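Local coordinates for 23S rRNA-specific endonuclease VapC20 (Mycobacterium tuberculosis H37Rv, PDB 5WZF), which cleaves 23S rRNA within the sarcin-ricin loop, as the magnesium-dependent toxin of a type II toxin-antitoxin system, at residues Phe16-Phe21 / Asn51-Glu56; Ala89-Gln94 / Ser114-Arg119; Asp103-Ser108 / Asp130-Ala135. One frame throughout, in Å; residues are numbered along the deposited sequence.

All three contacts lie within the PIN domain, and their centres are 14 to 16 Å apart. Interaction 1 joins the end of central strand 14-17 and the start of helix 19-25 to helix 51-63, close to the centre of the chain. Interaction 2 packs helix 89-101 on helix 109-121. Interaction 3 ties the loop between those two helices to the short helix 132-135. Interaction 1 closes along the chain before the other two open, whereas the segments of interactions 2 and 3 alternate. Helix 109-121 and Phe133 link the three. Asp18 of interaction 1 and Asp132 of interaction 3 both lie close to Asp111, so these two contacts border the predicted magnesium site.

Interaction 1: residues Phe16-Phe21 / Asn51-Glu56; sequences FVDTSF and NHVLGE
Val53 lays its two methyl groups against the end of strand 14-17 and the turn that follows. CG1, anti to the backbone N (chi1 162°), rests 3.5 Å from the carbonyl O of Val17 and also meets the OG1 side of Thr19. CG2 reaches the far end of the Phe16 ring, 4.0 Å from CZ. The ring and the valine point opposite ways as they pass.

Beyond this apolar patch the contact turns polar. Thr19 OG1 donates to Glu56 OE1 at 2.6 Å. It meets the oxygen on its anti side, 35° out of the carboxylate plane, and the two side chains run roughly perpendicular. Water 1 joins Glu56 OE1 to Asp18 OD1. The other oxygen, Asp18 OD2, is held by Ser20 OG at 2.6 Å and by Ser20 N at 3.1 Å, the latter from above the carboxylate plane. The second bond caps helix 19-25.

Asp18 is a predicted magnesium ligand, and its predicted partner is Asp111 on helix 109-121. Glu56 lies beside Asp18 through water 1. Such a cluster of acids at the end of the central strand is typical of the PIN-domain active site.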
ATOM      1  N   PHE B  16      -3.955  16.747   5.652  1.00 14.67           N
ATOM      2  CA  PHE B  16      -3.904  15.328   5.322  1.00 15.36           C
ATOM      3  C   PHE B  16      -2.557  14.790   5.786  1.00 16.08           C
ATOM      4  O   PHE B  16      -1.525  15.390   5.513  1.00 14.53           O
ATOM      5  CB  PHE B  16      -4.100  15.094   3.822  1.00 14.96           C
ATOM      6  CG  PHE B  16      -4.050  13.643   3.430  1.00 13.81           C
ATOM      7  CD1 PHE B  16      -2.840  13.022   3.167  1.00 13.76           C
ATOM      8  CD2 PHE B  16      -5.212  12.896   3.347  1.00 15.49           C
ATOM      9  CE1 PHE B  16      -2.794  11.680   2.824  1.00 13.76           C
ATOM     10  CE2 PHE B  16      -5.174  11.557   3.003  1.00 18.33           C
ATOM     11  CZ  PHE B  16      -3.958  10.951   2.745  1.00 16.54           C
ATOM     12  N   VAL B  17      -2.559  13.662   6.490  1.00 13.61           N
ATOM     13  CA  VAL B  17      -1.318  13.178   7.082  1.00 11.22           C
ATOM     14  C   VAL B  17      -0.739  12.018   6.292  1.00 10.88           C
ATOM     15  O   VAL B  17      -1.403  11.006   6.078  1.00 13.62           O
ATOM     16  CB  VAL B  17      -1.510  12.744   8.545  1.00 16.02           C
ATOM     17  CG1 VAL B  17      -0.166  12.383   9.153  1.00 14.81           C
ATOM     18  CG2 VAL B  17      -2.162  13.865   9.349  1.00 16.92           C
ATOM     19  N   ASP B  18       0.513  12.181   5.874  1.00 12.82           N
ATOM     20  CA  ASP B  18       1.209  11.194   5.057  1.00 12.39           C
ATOM     21  C   ASP B  18       2.027  10.230   5.915  1.00 15.47           C
ATOM     22  O   ASP B  18       2.349  10.528   7.066  1.00 14.71           O
ATOM     23  CB  ASP B  18       2.118  11.907   4.053  1.00 13.43           C
ATOM     24  CG  ASP B  18       2.921  10.949   3.209  1.00 17.62           C
ATOM     25  OD1 ASP B  18       2.308  10.059   2.584  1.00 18.67           O
ATOM     26  OD2 ASP B  18       4.166  11.075   3.186  1.00 15.75           O
ATOM     27  N   THR B  19       2.350   9.079   5.338  1.00 12.60           N
ATOM     28  CA  THR B  19       3.225   8.084   5.948  1.00 15.55           C
ATOM     29  C   THR B  19       4.527   8.659   6.493  1.00 16.46           C
ATOM     30  O   THR B  19       4.975   8.280   7.576  1.00 17.52           O
ATOM     31  CB  THR B  19       3.564   6.990   4.926  1.00 16.86           C
ATOM     32  OG1 THR B  19       2.347   6.467   4.388  1.00 21.77           O
ATOM     33  CG2 THR B  19       4.385   5.865   5.557  1.00 19.83           C
ATOM     34  N   SER B  20       5.137   9.572   5.744  1.00 13.92           N
ATOM     35  CA  SER B  20       6.411  10.147   6.164  1.00 14.41           C
ATOM     36  C   SER B  20       6.270  10.836   7.517  1.00 17.33           C
ATOM     37  O   SER B  20       7.193  10.809   8.334  1.00 15.52           O
ATOM     38  CB  SER B  20       6.941  11.124   5.111  1.00 15.59           C
ATOM     39  OG  SER B  20       5.979  12.113   4.795  1.00 16.15           O
ATOM     40  N   PHE B  21       5.107  11.430   7.766  1.00 15.39           N
ATOM     41  CA  PHE B  21       4.877  12.095   9.044  1.00 14.60           C
ATOM     42  C   PHE B  21       4.546  11.093  10.151  1.00 13.26           C
ATOM     43  O   PHE B  21       5.108  11.175  11.244  1.00 14.30           O
ATOM     44  CB  PHE B  21       3.759  13.135   8.940  1.00 16.40           C
ATOM     45  CG  PHE B  21       3.538  13.900  10.218  1.00 16.75           C
ATOM     46  CD1 PHE B  21       4.251  15.060  10.477  1.00 17.60           C
ATOM     47  CD2 PHE B  21       2.641  13.442  11.171  1.00 17.31           C
ATOM     48  CE1 PHE B  21       4.064  15.754  11.656  1.00 20.28           C
ATOM     49  CE2 PHE B  21       2.453  14.131  12.354  1.00 20.20           C
ATOM     50  CZ  PHE B  21       3.164  15.288  12.595  1.00 19.76           C
ATOM     51  N   ASN B  51      -6.599   4.879   4.433  1.00 14.01           N
ATOM     52  CA  ASN B  51      -6.323   3.475   4.707  1.00 16.63           C
ATOM     53  C   ASN B  51      -4.998   3.050   4.082  1.00 17.71           C
ATOM     54  O   ASN B  51      -4.233   2.304   4.689  1.00 13.73           O
ATOM     55  CB  ASN B  51      -7.471   2.589   4.209  1.00 18.57           C
ATOM     56  CG  ASN B  51      -7.750   2.763   2.727  1.00 20.86           C
ATOM     57  OD1 ASN B  51      -7.703   3.873   2.197  1.00 20.40           O
ATOM     58  ND2 ASN B  51      -8.042   1.658   2.047  1.00 21.03           N
ATOM     59  N   HIS B  52      -4.709   3.547   2.880  1.00 15.16           N
ATOM     60  CA  HIS B  52      -3.457   3.196   2.217  1.00 15.82           C
ATOM     61  C   HIS B  52      -2.257   3.735   2.992  1.00 17.01           C
ATOM     62  O   HIS B  52      -1.238   3.053   3.126  1.00 14.63           O
ATOM     63  CB  HIS B  52      -3.435   3.715   0.775  1.00 16.06           C
ATOM     64  CG  HIS B  52      -4.337   2.962  -0.152  1.00 18.71           C
ATOM     65  ND1 HIS B  52      -4.053   1.688  -0.597  1.00 22.09           N
ATOM     66  CD2 HIS B  52      -5.515   3.304  -0.727  1.00 25.15           C
ATOM     67  CE1 HIS B  52      -5.017   1.278  -1.401  1.00 25.14           C
ATOM     68  NE2 HIS B  52      -5.917   2.239  -1.495  1.00 23.35           N
ATOM     69  N   VAL B  53      -2.387   4.950   3.517  1.00 13.82           N
ATOM     70  CA  VAL B  53      -1.310   5.564   4.288  1.00 12.09           C
ATOM     71  C   VAL B  53      -1.067   4.802   5.591  1.00 12.53           C
ATOM     72  O   VAL B  53       0.079   4.510   5.940  1.00 14.32           O
ATOM     73  CB  VAL B  53      -1.608   7.043   4.605  1.00 11.04           C
ATOM     74  CG1 VAL B  53      -0.733   7.536   5.755  1.00 14.40           C
ATOM     75  CG2 VAL B  53      -1.396   7.901   3.363  1.00 14.10           C
ATOM     76  N   LEU B  54      -2.143   4.475   6.303  1.00 11.67           N
ATOM     77  CA  LEU B  54      -2.002   3.754   7.563  1.00 12.59           C
ATOM     78  C   LEU B  54      -1.349   2.401   7.319  1.00 15.32           C
ATOM     79  O   LEU B  54      -0.497   1.966   8.090  1.00 15.81           O
ATOM     80  CB  LEU B  54      -3.354   3.576   8.256  1.00 15.82           C
ATOM     81  CG  LEU B  54      -3.920   4.816   8.951  1.00 21.79           C
ATOM     82  CD1 LEU B  54      -5.163   4.469   9.771  1.00 23.27           C
ATOM     83  CD2 LEU B  54      -2.853   5.468   9.828  1.00 21.41           C
ATOM     84  N   GLY B  55      -1.747   1.746   6.235  1.00 15.64           N
ATOM     85  CA  GLY B  55      -1.147   0.480   5.865  1.00 14.53           C
ATOM     86  C   GLY B  55       0.339   0.615   5.600  1.00 16.49           C
ATOM     87  O   GLY B  55       1.136  -0.195   6.067  1.00 16.03           O
ATOM     88  N   GLU B  56       0.713   1.649   4.852  1.00 11.58           N
ATOM     89  CA  GLU B  56       2.104   1.867   4.491  1.00 14.85           C
ATOM     90  C   GLU B  56       2.903   2.216   5.740  1.00 13.30           C
ATOM     91  O   GLU B  56       4.069   1.846   5.871  1.00 16.23           O
ATOM     92  CB  GLU B  56       2.220   2.978   3.441  1.00 18.01           C
ATOM     93  CG  GLU B  56       3.618   3.193   2.889  1.00 19.88           C
ATOM     94  CD  GLU B  56       3.698   4.398   1.963  1.00 24.07           C
ATOM     95  OE1 GLU B  56       2.915   5.347   2.151  1.00 24.58           O
ATOM     96  OE2 GLU B  56       4.541   4.389   1.047  1.00 28.52           O
TER
HETATM   97  O   HOH W   1       3.656   7.849   1.317  1.00 29.50           O

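Interaction 2: residues Ala89-Gln94 / Ser114-Arg119; sequences ADLEEQ and SFAVMR
This is a helix-on-helix contact on the flank of the PIN domain, where the first turns of helix 89-101 meet the middle and later turns of helix 109-121. The axes of the short segments come within 9.2 Å, and their directions differ by 117°. Leu91 and Ala116 form the nearest point of the backbones.

Leu91 carries the apolar part. Its CG, anti to the backbone N, sits 3.7 Å from Ala116 CB. The two methyls then part. CD1 lies beside the carbonyl O of Ala116, while CD2 runs to Val117 and stops 3.7 Å from its CG2. The leucine and valine side chains meet nearly at right angles. The small alanine lets the leucine branch come close to the helix backbone.

On the solvent side, Gln94 reaches across with an extended chain. Its OE1 accepts from Arg119 NH2 at 2.9 Å, with an N-H...O angle of 158°. The amide oxygen lies near the guanidinium plane, but the donor stands 47° out of the carbonyl plane, so the bond does not follow a lone pair. Water 2 donates to the same OE1 and, at 2.7 Å, to Ala116 O. The amide oxygen is therefore gripped twice, and the water ties it to the helix backbone.

On its inner side, helix 109-121 packs Ser114, Val117 and Met118 on Phe16 of strand 14-17. The helix is thus held between Phe16 of the sheet and Leu91 of helix 89-101, consistent with the alpha/beta PIN fold.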
ATOM      1  N   ALA B  89     -13.249   2.828  -4.794  1.00 17.88           N
ATOM      2  CA  ALA B  89     -12.842   2.287  -6.085  1.00 17.50           C
ATOM      3  C   ALA B  89     -12.741   3.395  -7.127  1.00 17.11           C
ATOM      4  O   ALA B  89     -11.809   3.415  -7.928  1.00 17.97           O
ATOM      5  CB  ALA B  89     -13.816   1.214  -6.547  1.00 21.38           C
ATOM      6  N   ASP B  90     -13.705   4.312  -7.104  1.00 18.10           N
ATOM      7  CA  ASP B  90     -13.716   5.452  -8.019  1.00 19.62           C
ATOM      8  C   ASP B  90     -12.483   6.329  -7.855  1.00 17.79           C
ATOM      9  O   ASP B  90     -11.871   6.745  -8.837  1.00 17.96           O
ATOM     10  CB  ASP B  90     -14.970   6.305  -7.811  1.00 25.78           C
ATOM     11  CG  ASP B  90     -16.200   5.705  -8.462  1.00 35.43           C
ATOM     12  OD1 ASP B  90     -16.040   4.875  -9.382  1.00 36.51           O
ATOM     13  OD2 ASP B  90     -17.323   6.069  -8.057  1.00 43.02           O
ATOM     14  N   LEU B  91     -12.132   6.622  -6.608  1.00 18.16           N
ATOM     15  CA  LEU B  91     -10.989   7.481  -6.330  1.00 18.87           C
ATOM     16  C   LEU B  91      -9.694   6.788  -6.739  1.00 14.75           C
ATOM     17  O   LEU B  91      -8.794   7.420  -7.299  1.00 14.99           O
ATOM     18  CB  LEU B  91     -10.958   7.873  -4.850  1.00 21.61           C
ATOM     19  CG  LEU B  91     -10.242   9.177  -4.493  1.00 28.14           C
ATOM     20  CD1 LEU B  91     -10.785  10.335  -5.316  1.00 32.14           C
ATOM     21  CD2 LEU B  91     -10.385   9.478  -3.012  1.00 27.94           C
ATOM     22  N   GLU B  92      -9.607   5.484  -6.482  1.00 15.59           N
ATOM     23  CA  GLU B  92      -8.446   4.706  -6.907  1.00 13.26           C
ATOM     24  C   GLU B  92      -8.275   4.734  -8.425  1.00 13.99           C
ATOM     25  O   GLU B  92      -7.156   4.820  -8.923  1.00 15.38           O
ATOM     26  CB  GLU B  92      -8.553   3.256  -6.423  1.00 20.60           C
ATOM     27  CG  GLU B  92      -8.177   3.073  -4.966  1.00 22.62           C
ATOM     28  CD  GLU B  92      -7.917   1.622  -4.601  1.00 19.17           C
ATOM     29  OE1 GLU B  92      -8.107   0.743  -5.464  1.00 19.85           O
ATOM     30  OE2 GLU B  92      -7.510   1.369  -3.452  1.00 24.88           O
ATOM     31  N   GLU B  93      -9.379   4.667  -9.159  1.00 15.70           N
ATOM     32  CA  GLU B  93      -9.295   4.679 -10.615  1.00 15.64           C
ATOM     33  C   GLU B  93      -8.764   6.027 -11.101  1.00 16.09           C
ATOM     34  O   GLU B  93      -7.996   6.090 -12.064  1.00 19.78           O
ATOM     35  CB  GLU B  93     -10.656   4.376 -11.242  1.00 17.11           C
ATOM     36  CG  GLU B  93     -10.665   4.403 -12.764  1.00 29.87           C
ATOM     37  CD  GLU B  93      -9.764   3.347 -13.383  1.00 30.25           C
ATOM     38  OE1 GLU B  93      -9.484   2.328 -12.714  1.00 26.49           O
ATOM     39  OE2 GLU B  93      -9.332   3.542 -14.540  1.00 30.98           O
ATOM     40  N   GLN B  94      -9.161   7.102 -10.428  1.00 15.67           N
ATOM     41  CA  GLN B  94      -8.642   8.423 -10.765  1.00 16.72           C
ATOM     42  C   GLN B  94      -7.152   8.481 -10.456  1.00 17.57           C
ATOM     43  O   GLN B  94      -6.379   9.082 -11.200  1.00 16.45           O
ATOM     44  CB  GLN B  94      -9.382   9.522 -10.007  1.00 18.46           C
ATOM     45  CG  GLN B  94      -8.944  10.924 -10.410  1.00 21.32           C
ATOM     46  CD  GLN B  94      -9.539  12.002  -9.532  1.00 25.21           C
ATOM     47  OE1 GLN B  94      -9.032  12.280  -8.448  1.00 28.36           O
ATOM     48  NE2 GLN B  94     -10.622  12.615  -9.996  1.00 28.19           N
ATOM     49  N   SER B 114      -3.335   9.586  -2.145  1.00 10.61           N
ATOM     50  CA  SER B 114      -3.348  10.667  -1.167  1.00 12.92           C
ATOM     51  C   SER B 114      -3.714  11.977  -1.849  1.00 13.27           C
ATOM     52  O   SER B 114      -4.541  12.735  -1.346  1.00 11.89           O
ATOM     53  CB  SER B 114      -1.996  10.783  -0.468  1.00 13.49           C
ATOM     54  OG  SER B 114      -1.781   9.664   0.374  1.00 11.78           O
ATOM     55  N   PHE B 115      -3.102  12.226  -3.003  1.00 15.92           N
ATOM     56  CA  PHE B 115      -3.388  13.430  -3.777  1.00 16.57           C
ATOM     57  C   PHE B 115      -4.864  13.479  -4.147  1.00 17.50           C
ATOM     58  O   PHE B 115      -5.496  14.532  -4.086  1.00 16.79           O
ATOM     59  CB  PHE B 115      -2.533  13.487  -5.048  1.00 13.57           C
ATOM     60  CG  PHE B 115      -1.053  13.431  -4.795  1.00 15.21           C
ATOM     61  CD1 PHE B 115      -0.522  13.814  -3.570  1.00 14.21           C
ATOM     62  CD2 PHE B 115      -0.188  12.994  -5.789  1.00 15.36           C
ATOM     63  CE1 PHE B 115       0.842  13.762  -3.342  1.00 12.36           C
ATOM     64  CE2 PHE B 115       1.176  12.940  -5.570  1.00 14.68           C
ATOM     65  CZ  PHE B 115       1.695  13.320  -4.342  1.00 14.27           C
ATOM     66  N   ALA B 116      -5.402  12.326  -4.534  1.00 15.41           N
ATOM     67  CA  ALA B 116      -6.797  12.225  -4.945  1.00 16.72           C
ATOM     68  C   ALA B 116      -7.747  12.492  -3.785  1.00 16.68           C
ATOM     69  O   ALA B 116      -8.801  13.104  -3.967  1.00 18.29           O
ATOM     70  CB  ALA B 116      -7.071  10.853  -5.549  1.00 16.87           C
ATOM     71  N   VAL B 117      -7.380  12.028  -2.594  1.00 16.34           N
ATOM     72  CA  VAL B 117      -8.189  12.280  -1.407  1.00 14.37           C
ATOM     73  C   VAL B 117      -8.206  13.774  -1.097  1.00 14.89           C
ATOM     74  O   VAL B 117      -9.258  14.344  -0.801  1.00 17.36           O
ATOM     75  CB  VAL B 117      -7.671  11.497  -0.175  1.00 16.46           C
ATOM     76  CG1 VAL B 117      -8.373  11.968   1.095  1.00 17.23           C
ATOM     77  CG2 VAL B 117      -7.870   9.995  -0.368  1.00 17.39           C
ATOM     78  N   MET B 118      -7.039  14.411  -1.180  1.00 14.72           N
ATOM     79  CA  MET B 118      -6.932  15.831  -0.862  1.00 17.73           C
ATOM     80  C   MET B 118      -7.723  16.679  -1.859  1.00 20.14           C
ATOM     81  O   MET B 118      -8.360  17.658  -1.476  1.00 22.63           O
ATOM     82  CB  MET B 118      -5.463  16.270  -0.827  1.00 17.40           C
ATOM     83  CG  MET B 118      -4.657  15.643   0.313  1.00 13.69           C
ATOM     84  SD  MET B 118      -2.915  16.138   0.333  1.00 16.52           S
ATOM     85  CE  MET B 118      -3.047  17.868   0.787  1.00 16.69           C
ATOM     86  N   ARG B 119      -7.688  16.293  -3.133  1.00 20.11           N
ATOM     87  CA  ARG B 119      -8.479  16.980  -4.147  1.00 19.96           C
ATOM     88  C   ARG B 119      -9.968  16.821  -3.858  1.00 21.57           C
ATOM     89  O   ARG B 119     -10.737  17.774  -3.967  1.00 24.92           O
ATOM     90  CB  ARG B 119      -8.157  16.457  -5.550  1.00 21.44           C
ATOM     91  CG  ARG B 119      -6.781  16.840  -6.075  1.00 22.62           C
ATOM     92  CD  ARG B 119      -6.682  16.631  -7.588  1.00 29.29           C
ATOM     93  NE  ARG B 119      -6.890  15.239  -7.984  1.00 29.94           N
ATOM     94  CZ  ARG B 119      -5.936  14.312  -8.003  1.00 30.00           C
ATOM     95  NH1 ARG B 119      -4.696  14.625  -7.645  1.00 27.80           N
ATOM     96  NH2 ARG B 119      -6.220  13.071  -8.380  1.00 24.61           N
TER
HETATM   97  O   HOH W   2     -10.115  13.435  -6.326  1.00 24.48           O

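Interaction 3: residues Asp103-Ser108 / Asp130-Ala135; sequences DEREYS and DGDFSA
Arg105 reaches across to Asp132 in a salt bridge, the one direct hydrogen bond between the two segments. Its NH2 lies 2.6 Å from Asp132 OD1, and the N-H...O angle of 175° is nearly straight. The oxygen sits in the guanidinium plane, but it is met on its anti side and the two flat groups are turned 73° apart. One nitrogen and one oxygen make the bridge. The arginine chain is extended from CG to NE, with CG anti to the backbone N (chi1 -180°), which carries the guanidinium over to helix 132-135.

The tighter part is formed by Ala135 and Tyr107. Ala135 CB covers one face of the guanidinium and comes 3.6 Å from Arg105 NE. The same methyl also touches Tyr107 OH, 3.5 Å away, so it rests against both side chains. The buried tyrosine ring turns its edge to the helix, with CE1 3.7 Å from Asp132 O. Arg105 CG lies over one of its faces, and Trp98 meets the ring edge-to-face.

The other side is looser and wet. Water 4 donates to Glu106 O and to Asp132 OD1, 2.9 Å away from the latter. Water 3 donates to Asp130 O, but its bond from Arg105 NH2 is weak. The Asp130 carboxylate itself turns to a salt bridge with Arg32.

Asp132 OD2 lies near Asp111 OD2, a predicted magnesium ligand, with like charges close together. Arg105 and water 4 both act on the other oxygen, OD1, and together they probably restrain the carboxylate. The chemistry implies that the arginine would be expected to offset part of the negative charge gathered beside the predicted metal site.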
ATOM      1  N   ASP B 103       4.246  11.182 -15.855  1.00 26.60           N
ATOM      2  CA  ASP B 103       5.545  10.536 -16.002  1.00 27.29           C
ATOM      3  C   ASP B 103       6.725  11.484 -15.764  1.00 30.00           C
ATOM      4  O   ASP B 103       7.877  11.108 -15.976  1.00 33.18           O
ATOM      5  CB  ASP B 103       5.663   9.919 -17.395  1.00 34.40           C
ATOM      6  CG  ASP B 103       5.645  10.961 -18.498  1.00 40.19           C
ATOM      7  OD1 ASP B 103       5.094  12.060 -18.276  1.00 39.82           O
ATOM      8  OD2 ASP B 103       6.180  10.679 -19.588  1.00 47.61           O
ATOM      9  N   GLU B 104       6.441  12.705 -15.321  1.00 32.27           N
ATOM     10  CA  GLU B 104       7.491  13.708 -15.147  1.00 35.00           C
ATOM     11  C   GLU B 104       8.307  13.485 -13.873  1.00 34.20           C
ATOM     12  O   GLU B 104       9.390  14.047 -13.717  1.00 36.91           O
ATOM     13  CB  GLU B 104       6.892  15.121 -15.130  1.00 31.36           C
ATOM     14  CG  GLU B 104       6.131  15.485 -13.855  1.00 31.32           C
ATOM     15  CD  GLU B 104       4.704  14.977 -13.845  1.00 32.23           C
ATOM     16  OE1 GLU B 104       4.298  14.323 -14.829  1.00 31.00           O
ATOM     17  OE2 GLU B 104       3.982  15.230 -12.853  1.00 30.36           O
ATOM     18  N   ARG B 105       7.784  12.664 -12.969  1.00 29.87           N
ATOM     19  CA  ARG B 105       8.421  12.428 -11.677  1.00 31.31           C
ATOM     20  C   ARG B 105       7.962  11.089 -11.107  1.00 27.09           C
ATOM     21  O   ARG B 105       6.835  10.665 -11.352  1.00 27.18           O
ATOM     22  CB  ARG B 105       8.095  13.567 -10.706  1.00 34.01           C
ATOM     23  CG  ARG B 105       8.712  13.443  -9.321  1.00 39.40           C
ATOM     24  CD  ARG B 105       8.179  14.533  -8.401  1.00 41.80           C
ATOM     25  NE  ARG B 105       8.495  14.287  -6.996  1.00 41.25           N
ATOM     26  CZ  ARG B 105       9.440  14.930  -6.316  1.00 44.37           C
ATOM     27  NH1 ARG B 105      10.169  15.870  -6.904  1.00 46.60           N
ATOM     28  NH2 ARG B 105       9.651  14.636  -5.041  1.00 48.05           N
ATOM     29  N   GLU B 106       8.833  10.419 -10.358  1.00 27.89           N
ATOM     30  CA  GLU B 106       8.469   9.147  -9.739  1.00 27.04           C
ATOM     31  C   GLU B 106       7.473   9.351  -8.604  1.00 24.71           C
ATOM     32  O   GLU B 106       7.807   9.942  -7.578  1.00 28.35           O
ATOM     33  CB  GLU B 106       9.710   8.420  -9.214  1.00 31.33           C
ATOM     34  CG  GLU B 106       9.387   7.088  -8.546  1.00 33.00           C
ATOM     35  CD  GLU B 106      10.605   6.402  -7.948  1.00 39.42           C
ATOM     36  OE1 GLU B 106      11.743   6.765  -8.314  1.00 36.28           O
ATOM     37  OE2 GLU B 106      10.420   5.493  -7.111  1.00 45.98           O
ATOM     38  N   TYR B 107       6.250   8.863  -8.793  1.00 20.35           N
ATOM     39  CA  TYR B 107       5.232   8.906  -7.745  1.00 18.53           C
ATOM     40  C   TYR B 107       4.788   7.497  -7.368  1.00 20.81           C
ATOM     41  O   TYR B 107       4.637   6.639  -8.238  1.00 17.73           O
ATOM     42  CB  TYR B 107       4.016   9.722  -8.189  1.00 17.46           C
ATOM     43  CG  TYR B 107       4.252  11.212  -8.276  1.00 18.84           C
ATOM     44  CD1 TYR B 107       4.362  11.983  -7.125  1.00 19.98           C
ATOM     45  CD2 TYR B 107       4.340  11.852  -9.504  1.00 21.20           C
ATOM     46  CE1 TYR B 107       4.572  13.349  -7.196  1.00 22.16           C
ATOM     47  CE2 TYR B 107       4.549  13.216  -9.587  1.00 21.79           C
ATOM     48  CZ  TYR B 107       4.663  13.961  -8.432  1.00 23.22           C
ATOM     49  OH  TYR B 107       4.869  15.321  -8.511  1.00 25.68           O
ATOM     50  N   SER B 108       4.578   7.269  -6.074  1.00 17.02           N
ATOM     51  CA  SER B 108       4.076   5.987  -5.594  1.00 16.73           C
ATOM     52  C   SER B 108       2.564   5.929  -5.725  1.00 16.32           C
ATOM     53  O   SER B 108       1.905   6.961  -5.833  1.00 15.11           O
ATOM     54  CB  SER B 108       4.470   5.757  -4.134  1.00 22.17           C
ATOM     55  OG  SER B 108       3.661   6.536  -3.267  1.00 22.10           O
ATOM     56  N   ASP B 130       9.852  15.193   2.698  1.00 35.55           N
ATOM     57  CA  ASP B 130      10.483  14.647   1.484  1.00 40.17           C
ATOM     58  C   ASP B 130       9.929  15.163   0.141  1.00 33.70           C
ATOM     59  O   ASP B 130      10.388  14.739  -0.921  1.00 31.35           O
ATOM     60  CB  ASP B 130      10.420  13.115   1.507  1.00 43.04           C
ATOM     61  CG  ASP B 130      11.025  12.532   2.771  1.00 46.59           C
ATOM     62  OD1 ASP B 130      12.009  13.108   3.284  1.00 49.54           O
ATOM     63  OD2 ASP B 130      10.514  11.501   3.257  1.00 46.09           O
ATOM     64  N   GLY B 131       8.951  16.062   0.180  1.00 26.35           N
ATOM     65  CA  GLY B 131       8.663  16.905  -0.971  1.00 25.19           C
ATOM     66  C   GLY B 131       7.826  16.393  -2.133  1.00 23.86           C
ATOM     67  O   GLY B 131       7.693  17.096  -3.138  1.00 20.96           O
ATOM     68  N   ASP B 132       7.256  15.197  -2.024  1.00 18.50           N
ATOM     69  CA  ASP B 132       6.427  14.672  -3.110  1.00 18.98           C
ATOM     70  C   ASP B 132       5.096  15.413  -3.190  1.00 19.15           C
ATOM     71  O   ASP B 132       4.590  15.676  -4.277  1.00 19.19           O
ATOM     72  CB  ASP B 132       6.185  13.172  -2.939  1.00 22.13           C
ATOM     73  CG  ASP B 132       7.455  12.360  -3.088  1.00 29.50           C
ATOM     74  OD1 ASP B 132       8.280  12.696  -3.963  1.00 34.13           O
ATOM     75  OD2 ASP B 132       7.629  11.392  -2.323  1.00 35.37           O
ATOM     76  N   PHE B 133       4.532  15.751  -2.034  1.00 17.19           N
ATOM     77  CA  PHE B 133       3.309  16.545  -1.998  1.00 15.47           C
ATOM     78  C   PHE B 133       3.551  17.964  -2.526  1.00 18.40           C
ATOM     79  O   PHE B 133       2.713  18.526  -3.238  1.00 17.28           O
ATOM     80  CB  PHE B 133       2.748  16.583  -0.576  1.00 13.87           C
ATOM     81  CG  PHE B 133       2.043  15.314  -0.172  1.00 13.81           C
ATOM     82  CD1 PHE B 133       2.764  14.181   0.173  1.00 16.35           C
ATOM     83  CD2 PHE B 133       0.661  15.258  -0.137  1.00 15.90           C
ATOM     84  CE1 PHE B 133       2.114  13.006   0.543  1.00 17.12           C
ATOM     85  CE2 PHE B 133       0.003  14.093   0.232  1.00 14.57           C
ATOM     86  CZ  PHE B 133       0.732  12.966   0.573  1.00 15.62           C
ATOM     87  N   SER B 134       4.701  18.540  -2.181  1.00 18.16           N
ATOM     88  CA  SER B 134       5.076  19.855  -2.700  1.00 18.61           C
ATOM     89  C   SER B 134       5.191  19.832  -4.220  1.00 23.87           C
ATOM     90  O   SER B 134       4.742  20.756  -4.897  1.00 22.75           O
ATOM     91  CB  SER B 134       6.398  20.322  -2.088  1.00 21.94           C
ATOM     92  OG  SER B 134       6.322  20.349  -0.675  1.00 22.74           O
ATOM     93  N   ALA B 135       5.792  18.772  -4.754  1.00 20.61           N
ATOM     94  CA  ALA B 135       5.950  18.645  -6.198  1.00 23.25           C
ATOM     95  C   ALA B 135       4.595  18.502  -6.884  1.00 23.23           C
ATOM     96  O   ALA B 135       4.409  18.956  -8.014  1.00 26.02           O
ATOM     97  CB  ALA B 135       6.846  17.463  -6.539  1.00 24.31           C
TER
HETATM   98  O   HOH W   3      12.115  16.100  -3.241  1.00 40.59           O
HETATM   99  O   HOH W   4       9.830  10.774  -5.567  1.00 39.50           O